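Local coordinates for conserved hypothetical protein (Chlorobium tepidum TLS, PDB 1T6S) that probably takes part in chromosome partitioning as segregation and condensation protein B, a partner of SMC proteins built with winged-helix domains, at residues 13-24 against 61-70. Residues are numbered along the deposited sequence; the frame is centred on the assembly and turned at random.
Sequences EALIFSSEEPVN and IHAIAGGYRF. With NO3 (nitrate ion), chain D; NO3 (nitrate ion), chain L; NO3 (nitrate ion), chain H.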
ATOM      1  N   GLU A  13     -19.579 -27.269   2.422  1.00 27.54           N
ATOM      2  CA  GLU A  13     -20.111 -25.966   2.802  1.00 28.62           C
ATOM      3  C   GLU A  13     -19.249 -25.285   3.866  1.00 28.47           C
ATOM      4  O   GLU A  13     -18.867 -24.104   3.732  1.00 28.08           O
ATOM      5  CB  GLU A  13     -21.534 -26.100   3.335  1.00 29.21           C
ATOM      6  CG  GLU A  13     -22.057 -24.796   3.908  1.00 30.69           C
ATOM      7  CD  GLU A  13     -23.505 -24.906   4.343  1.00 35.62           C
ATOM      8  OE1 GLU A  13     -24.405 -24.679   3.495  1.00 33.16           O
ATOM      9  OE2 GLU A  13     -23.735 -25.238   5.528  1.00 35.68           O
ATOM     10  N   ALA A  14     -18.942 -26.034   4.920  1.00 25.50           N
ATOM     11  CA  ALA A  14     -18.129 -25.507   6.027  1.00 27.83           C
ATOM     12  C   ALA A  14     -16.741 -25.054   5.569  1.00 25.47           C
ATOM     13  O   ALA A  14     -16.245 -24.028   6.020  1.00 25.59           O
ATOM     14  CB  ALA A  14     -17.993 -26.570   7.116  1.00 28.70           C
ATOM     15  N   LEU A  15     -16.118 -25.822   4.678  1.00 27.84           N
ATOM     16  CA  LEU A  15     -14.786 -25.463   4.187  1.00 27.64           C
ATOM     17  C   LEU A  15     -14.844 -24.210   3.301  1.00 27.82           C
ATOM     18  O   LEU A  15     -14.101 -23.247   3.517  1.00 27.87           O
ATOM     19  CB  LEU A  15     -14.164 -26.653   3.430  1.00 26.14           C
ATOM     20  CG  LEU A  15     -13.747 -27.875   4.286  1.00 27.16           C
ATOM     21  CD1 LEU A  15     -13.435 -29.074   3.405  1.00 26.87           C
ATOM     22  CD2 LEU A  15     -12.499 -27.520   5.136  1.00 27.68           C
ATOM     23  N   ILE A  16     -15.742 -24.213   2.319  1.00 25.86           N
ATOM     24  CA  ILE A  16     -15.878 -23.066   1.428  1.00 26.86           C
ATOM     25  C   ILE A  16     -16.292 -21.828   2.224  1.00 28.13           C
ATOM     26  O   ILE A  16     -15.810 -20.719   1.984  1.00 28.22           O
ATOM     27  CB  ILE A  16     -16.912 -23.346   0.314  1.00 28.46           C
ATOM     28  CG1 ILE A  16     -16.445 -24.561  -0.506  1.00 28.90           C
ATOM     29  CG2 ILE A  16     -17.062 -22.114  -0.604  1.00 27.70           C
ATOM     30  CD1 ILE A  16     -17.425 -25.023  -1.564  1.00 28.50           C
ATOM     31  N   PHE A  17     -17.179 -22.016   3.189  1.00 26.89           N
ATOM     32  CA  PHE A  17     -17.619 -20.904   4.010  1.00 29.01           C
ATOM     33  C   PHE A  17     -16.503 -20.338   4.899  1.00 29.35           C
ATOM     34  O   PHE A  17     -16.383 -19.128   5.034  1.00 30.72           O
ATOM     35  CB  PHE A  17     -18.772 -21.350   4.887  1.00 42.33           C
ATOM     36  CG  PHE A  17     -19.366 -20.246   5.689  1.00 49.49           C
ATOM     37  CD1 PHE A  17     -20.485 -19.567   5.229  1.00 53.34           C
ATOM     38  CD2 PHE A  17     -18.817 -19.895   6.918  1.00 52.92           C
ATOM     39  CE1 PHE A  17     -21.059 -18.550   5.990  1.00 55.42           C
ATOM     40  CE2 PHE A  17     -19.376 -18.882   7.688  1.00 55.02           C
ATOM     41  CZ  PHE A  17     -20.500 -18.210   7.222  1.00 55.27           C
ATOM     42  N   SER A  18     -15.698 -21.209   5.503  1.00 32.61           N
ATOM     43  CA  SER A  18     -14.607 -20.796   6.385  1.00 34.78           C
ATOM     44  C   SER A  18     -13.402 -20.184   5.681  1.00 35.20           C
ATOM     45  O   SER A  18     -12.648 -19.412   6.280  1.00 33.33           O
ATOM     46  CB  SER A  18     -14.083 -21.997   7.184  1.00 37.23           C
ATOM     47  OG  SER A  18     -15.068 -22.546   8.030  1.00 43.33           O
ATOM     48  N   SER A  19     -13.211 -20.572   4.423  1.00 32.85           N
ATOM     49  CA  SER A  19     -12.090 -20.129   3.611  1.00 31.07           C
ATOM     50  C   SER A  19     -11.890 -18.634   3.574  1.00 32.69           C
ATOM     51  O   SER A  19     -12.838 -17.863   3.429  1.00 30.50           O
ATOM     52  CB  SER A  19     -12.239 -20.640   2.172  1.00 33.53           C
ATOM     53  OG  SER A  19     -13.446 -20.177   1.596  1.00 31.94           O
ATOM     54  N   GLU A  20     -10.637 -18.223   3.701  1.00 36.64           N
ATOM     55  CA  GLU A  20     -10.330 -16.810   3.660  1.00 39.84           C
ATOM     56  C   GLU A  20      -9.742 -16.555   2.280  1.00 41.32           C
ATOM     57  O   GLU A  20      -9.212 -15.482   2.002  1.00 43.95           O
ATOM     58  CB  GLU A  20      -9.364 -16.461   4.802  1.00 37.97           C
ATOM     59  CG  GLU A  20      -9.797 -17.118   6.119  1.00 40.67           C
ATOM     60  CD  GLU A  20      -9.141 -16.526   7.365  1.00 43.18           C
ATOM     61  OE1 GLU A  20      -7.920 -16.266   7.338  1.00 46.85           O
ATOM     62  OE2 GLU A  20      -9.855 -16.342   8.379  1.00 43.42           O
ATOM     63  N   GLU A  21      -9.866 -17.569   1.421  1.00 42.50           N
ATOM     64  CA  GLU A  21      -9.409 -17.536   0.022  1.00 43.16           C
ATOM     65  C   GLU A  21     -10.202 -18.573  -0.782  1.00 41.14           C
ATOM     66  O   GLU A  21     -10.648 -19.573  -0.229  1.00 41.62           O
ATOM     67  CB  GLU A  21      -7.918 -17.877  -0.073  1.00 54.04           C
ATOM     68  CG  GLU A  21      -6.996 -16.770   0.387  1.00 59.69           C
ATOM     69  CD  GLU A  21      -5.525 -17.138   0.272  1.00 62.93           C
ATOM     70  OE1 GLU A  21      -4.666 -16.239   0.457  1.00 65.90           O
ATOM     71  OE2 GLU A  21      -5.223 -18.320   0.008  1.00 63.57           O
ATOM     72  N   PRO A  22     -10.398 -18.342  -2.095  1.00 38.36           N
ATOM     73  CA  PRO A  22     -11.137 -19.308  -2.923  1.00 36.83           C
ATOM     74  C   PRO A  22     -10.507 -20.691  -2.720  1.00 35.09           C
ATOM     75  O   PRO A  22      -9.278 -20.817  -2.662  1.00 32.56           O
ATOM     76  CB  PRO A  22     -10.923 -18.779  -4.347  1.00 41.30           C
ATOM     77  CG  PRO A  22     -10.871 -17.284  -4.141  1.00 40.48           C
ATOM     78  CD  PRO A  22      -9.975 -17.173  -2.890  1.00 42.28           C
ATOM     79  N   VAL A  23     -11.341 -21.721  -2.604  1.00 33.04           N
ATOM     80  CA  VAL A  23     -10.831 -23.075  -2.369  1.00 31.39           C
ATOM     81  C   VAL A  23     -11.003 -23.918  -3.614  1.00 29.28           C
ATOM     82  O   VAL A  23     -12.091 -23.981  -4.169  1.00 28.70           O
ATOM     83  CB  VAL A  23     -11.605 -23.822  -1.251  1.00 34.91           C
ATOM     84  CG1 VAL A  23     -10.686 -24.807  -0.556  1.00 36.85           C
ATOM     85  CG2 VAL A  23     -12.235 -22.854  -0.302  1.00 37.37           C
ATOM     86  N   ASN A  24      -9.943 -24.606  -4.022  1.00 29.36           N
ATOM     87  CA  ASN A  24     -10.007 -25.428  -5.213  1.00 30.43           C
ATOM     88  C   ASN A  24     -10.323 -26.897  -4.970  1.00 30.13           C
ATOM     89  O   ASN A  24     -10.390 -27.369  -3.832  1.00 29.50           O
ATOM     90  CB  ASN A  24      -8.692 -25.315  -6.007  1.00 30.36           C
ATOM     91  CG  ASN A  24      -7.470 -25.669  -5.172  1.00 32.33           C
ATOM     92  OD1 ASN A  24      -7.510 -26.575  -4.337  1.00 32.11           O
ATOM     93  ND2 ASN A  24      -6.373 -24.971  -5.412  1.00 32.00           N
ATOM     94  N   ILE A  61     -22.578 -19.866  -3.757  1.00 29.27           N
ATOM     95  CA  ILE A  61     -21.212 -20.289  -4.025  1.00 29.64           C
ATOM     96  C   ILE A  61     -20.949 -20.108  -5.533  1.00 30.37           C
ATOM     97  O   ILE A  61     -21.735 -20.543  -6.380  1.00 28.82           O
ATOM     98  CB  ILE A  61     -20.970 -21.778  -3.632  1.00 26.66           C
ATOM     99  CG1 ILE A  61     -21.056 -21.933  -2.102  1.00 24.73           C
ATOM    100  CG2 ILE A  61     -19.603 -22.224  -4.132  1.00 26.60           C
ATOM    101  CD1 ILE A  61     -21.163 -23.374  -1.619  1.00 27.75           C
ATOM    102  N   HIS A  62     -19.835 -19.450  -5.844  1.00 29.14           N
ATOM    103  CA  HIS A  62     -19.410 -19.173  -7.209  1.00 32.36           C
ATOM    104  C   HIS A  62     -18.050 -19.797  -7.541  1.00 33.65           C
ATOM    105  O   HIS A  62     -17.098 -19.751  -6.743  1.00 33.45           O
ATOM    106  CB  HIS A  62     -19.306 -17.660  -7.431  1.00 39.37           C
ATOM    107  CG  HIS A  62     -20.613 -16.938  -7.336  1.00 43.28           C
ATOM    108  ND1 HIS A  62     -21.335 -16.560  -8.447  1.00 46.35           N
ATOM    109  CD2 HIS A  62     -21.321 -16.510  -6.265  1.00 42.67           C
ATOM    110  CE1 HIS A  62     -22.429 -15.928  -8.064  1.00 45.86           C
ATOM    111  NE2 HIS A  62     -22.444 -15.884  -6.745  1.00 44.51           N
ATOM    112  N   ALA A  63     -17.962 -20.361  -8.739  1.00 39.47           N
ATOM    113  CA  ALA A  63     -16.736 -20.969  -9.227  1.00 42.62           C
ATOM    114  C   ALA A  63     -16.001 -19.891 -10.008  1.00 44.56           C
ATOM    115  O   ALA A  63     -16.376 -19.579 -11.142  1.00 44.73           O
ATOM    116  CB  ALA A  63     -17.064 -22.142 -10.147  1.00 44.52           C
ATOM    117  N   ILE A  64     -14.972 -19.306  -9.405  1.00 39.63           N
ATOM    118  CA  ILE A  64     -14.202 -18.267 -10.088  1.00 42.39           C
ATOM    119  C   ILE A  64     -12.772 -18.750 -10.306  1.00 43.46           C
ATOM    120  O   ILE A  64     -12.041 -18.977  -9.346  1.00 43.38           O
ATOM    121  CB  ILE A  64     -14.149 -16.939  -9.276  1.00 55.37           C
ATOM    122  CG1 ILE A  64     -15.556 -16.513  -8.835  1.00 57.46           C
ATOM    123  CG2 ILE A  64     -13.552 -15.840 -10.131  1.00 58.35           C
ATOM    124  CD1 ILE A  64     -16.561 -16.423  -9.965  1.00 57.86           C
ATOM    125  N   ALA A  65     -12.385 -18.926 -11.570  1.00 54.80           N
ATOM    126  CA  ALA A  65     -11.029 -19.371 -11.917  1.00 55.47           C
ATOM    127  C   ALA A  65     -10.538 -20.595 -11.142  1.00 55.83           C
ATOM    128  O   ALA A  65      -9.410 -20.608 -10.636  1.00 56.22           O
ATOM    129  CB  ALA A  65     -10.046 -18.218 -11.711  1.00 56.45           C
ATOM    130  N   GLY A  66     -11.379 -21.619 -11.045  1.00 59.64           N
ATOM    131  CA  GLY A  66     -10.975 -22.820 -10.337  1.00 58.42           C
ATOM    132  C   GLY A  66     -11.024 -22.749  -8.821  1.00 57.81           C
ATOM    133  O   GLY A  66     -10.622 -23.703  -8.154  1.00 59.72           O
ATOM    134  N   GLY A  67     -11.495 -21.628  -8.273  1.00 47.29           N
ATOM    135  CA  GLY A  67     -11.608 -21.484  -6.832  1.00 43.25           C
ATOM    136  C   GLY A  67     -13.044 -21.160  -6.444  1.00 40.87           C
ATOM    137  O   GLY A  67     -13.642 -20.236  -7.002  1.00 39.71           O
ATOM    138  N   TYR A  68     -13.619 -21.917  -5.511  1.00 33.97           N
ATOM    139  CA  TYR A  68     -14.993 -21.647  -5.086  1.00 34.16           C
ATOM    140  C   TYR A  68     -15.033 -20.708  -3.889  1.00 32.02           C
ATOM    141  O   TYR A  68     -14.208 -20.816  -2.986  1.00 29.97           O
ATOM    142  CB  TYR A  68     -15.734 -22.938  -4.707  1.00 34.68           C
ATOM    143  CG  TYR A  68     -15.994 -23.897  -5.847  1.00 37.15           C
ATOM    144  CD1 TYR A  68     -15.062 -24.882  -6.191  1.00 37.98           C
ATOM    145  CD2 TYR A  68     -17.178 -23.820  -6.586  1.00 36.31           C
ATOM    146  CE1 TYR A  68     -15.311 -25.773  -7.252  1.00 39.74           C
ATOM    147  CE2 TYR A  68     -17.433 -24.698  -7.643  1.00 38.65           C
ATOM    148  CZ  TYR A  68     -16.500 -25.667  -7.970  1.00 38.17           C
ATOM    149  OH  TYR A  68     -16.756 -26.517  -9.028  1.00 38.90           O
ATOM    150  N   ARG A  69     -15.987 -19.783  -3.885  1.00 29.50           N
ATOM    151  CA  ARG A  69     -16.152 -18.871  -2.746  1.00 31.26           C
ATOM    152  C   ARG A  69     -17.591 -18.378  -2.688  1.00 30.30           C
ATOM    153  O   ARG A  69     -18.295 -18.372  -3.696  1.00 30.44           O
ATOM    154  CB  ARG A  69     -15.202 -17.664  -2.840  1.00 37.11           C
ATOM    155  CG  ARG A  69     -15.654 -16.531  -3.777  1.00 42.24           C
ATOM    156  CD  ARG A  69     -15.807 -16.969  -5.233  1.00 43.90           C
ATOM    157  NE  ARG A  69     -14.583 -17.458  -5.891  1.00 48.40           N
ATOM    158  CZ  ARG A  69     -13.477 -16.744  -6.121  1.00 48.91           C
ATOM    159  NH1 ARG A  69     -13.385 -15.479  -5.735  1.00 48.40           N
ATOM    160  NH2 ARG A  69     -12.474 -17.277  -6.809  1.00 51.54           N
ATOM    161  N   PHE A  70     -18.023 -17.981  -1.498  1.00 33.15           N
ATOM    162  CA  PHE A  70     -19.357 -17.440  -1.298  1.00 34.21           C
ATOM    163  C   PHE A  70     -19.351 -15.981  -1.703  1.00 36.09           C
ATOM    164  O   PHE A  70     -18.339 -15.294  -1.550  1.00 38.11           O
ATOM    165  CB  PHE A  70     -19.754 -17.508   0.178  1.00 32.32           C
ATOM    166  CG  PHE A  70     -20.363 -18.816   0.588  1.00 32.08           C
ATOM    167  CD1 PHE A  70     -19.564 -19.860   1.040  1.00 31.70           C
ATOM    168  CD2 PHE A  70     -21.744 -19.011   0.498  1.00 32.41           C
ATOM    169  CE1 PHE A  70     -20.126 -21.088   1.400  1.00 30.73           C
ATOM    170  CE2 PHE A  70     -22.321 -20.236   0.857  1.00 30.44           C
ATOM    171  CZ  PHE A  70     -21.510 -21.275   1.308  1.00 32.03           C
TER
HETATM  172  N   NO3 D 403      -8.156 -20.495   2.862  1.00 47.17           N
HETATM  173  O1  NO3 D 403      -6.988 -20.910   2.700  1.00 45.20           O
HETATM  174  O2  NO3 D 403      -8.980 -20.846   2.053  1.00 45.64           O
HETATM  175  O3  NO3 D 403      -8.371 -19.770   3.821  1.00 44.00           O
HETATM  176  N   NO3 L 420     -19.656 -17.539 -11.154  1.00 47.21           N
HETATM  177  O1  NO3 L 420     -19.640 -16.363 -10.764  1.00 46.60           O
HETATM  178  O2  NO3 L 420     -19.041 -17.794 -12.137  1.00 45.94           O
HETATM  179  O3  NO3 L 420     -20.295 -18.337 -10.503  1.00 49.09           O
HETATM  180  N   NO3 H 407     -20.916 -22.181  -9.618  1.00 47.71           N
HETATM  181  O1  NO3 H 407     -21.899 -22.625 -10.232  1.00 49.59           O
HETATM  182  O2  NO3 H 407     -20.406 -21.188 -10.059  1.00 48.14           O
HETATM  183  O3  NO3 H 407     -20.558 -22.786  -8.637  1.00 43.34           O
HETATM  184  O   HOH W   1     -15.972 -18.264   0.489  1.00 30.49           O
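Phe17 turns the edge of its ring toward a face of Phe70, an edge-to-face pair with centroids 5.7 Å apart and planes at 74°, while Ile61 CG1 lies against the opposite face of Phe70; the carbonyl carbon of Ile16 and water 1 lie at the ring edge, in its plane. This water donates to Ile16 O and accepts from Phe70 N, joining helix to strand. The Arg69 guanidinium is likewise sandwiched, between Pro22 CG on one side and Ile64 CB on the other, with Gly67 O at its edge and in its plane. NE and NH2 of Arg69 both grip that oxygen side-on, NE at 3.1 Å, and it also accepts the N-H of Ile64. The bends at chi2 and chi3 (-61° and -62°) fold the arginine back over its own hairpin to make this grip. An alanine in place of Arg69 would probably leave Pro22 without the flat surface it packs on and Gly67 O with fewer donors. Ile16 crosses Phe70 at about a right angle, its CG2 3.7 Å from Phe70 CD1, and its CD1 meets Ile61 CD1 and Tyr68 CB. Farther on, Val23 and Tyr68 form a single antiparallel hydrogen-bonded pair, Val23 N to Tyr68 O at 3.0 Å and Tyr68 N to Val23 O at 2.9 Å. Helix 38-55 packs on Ile61 and Tyr68. Apolar side chains and one water thus join helix to wing, while backbone bonds and the Pro22-Arg69 packing hold the following segment.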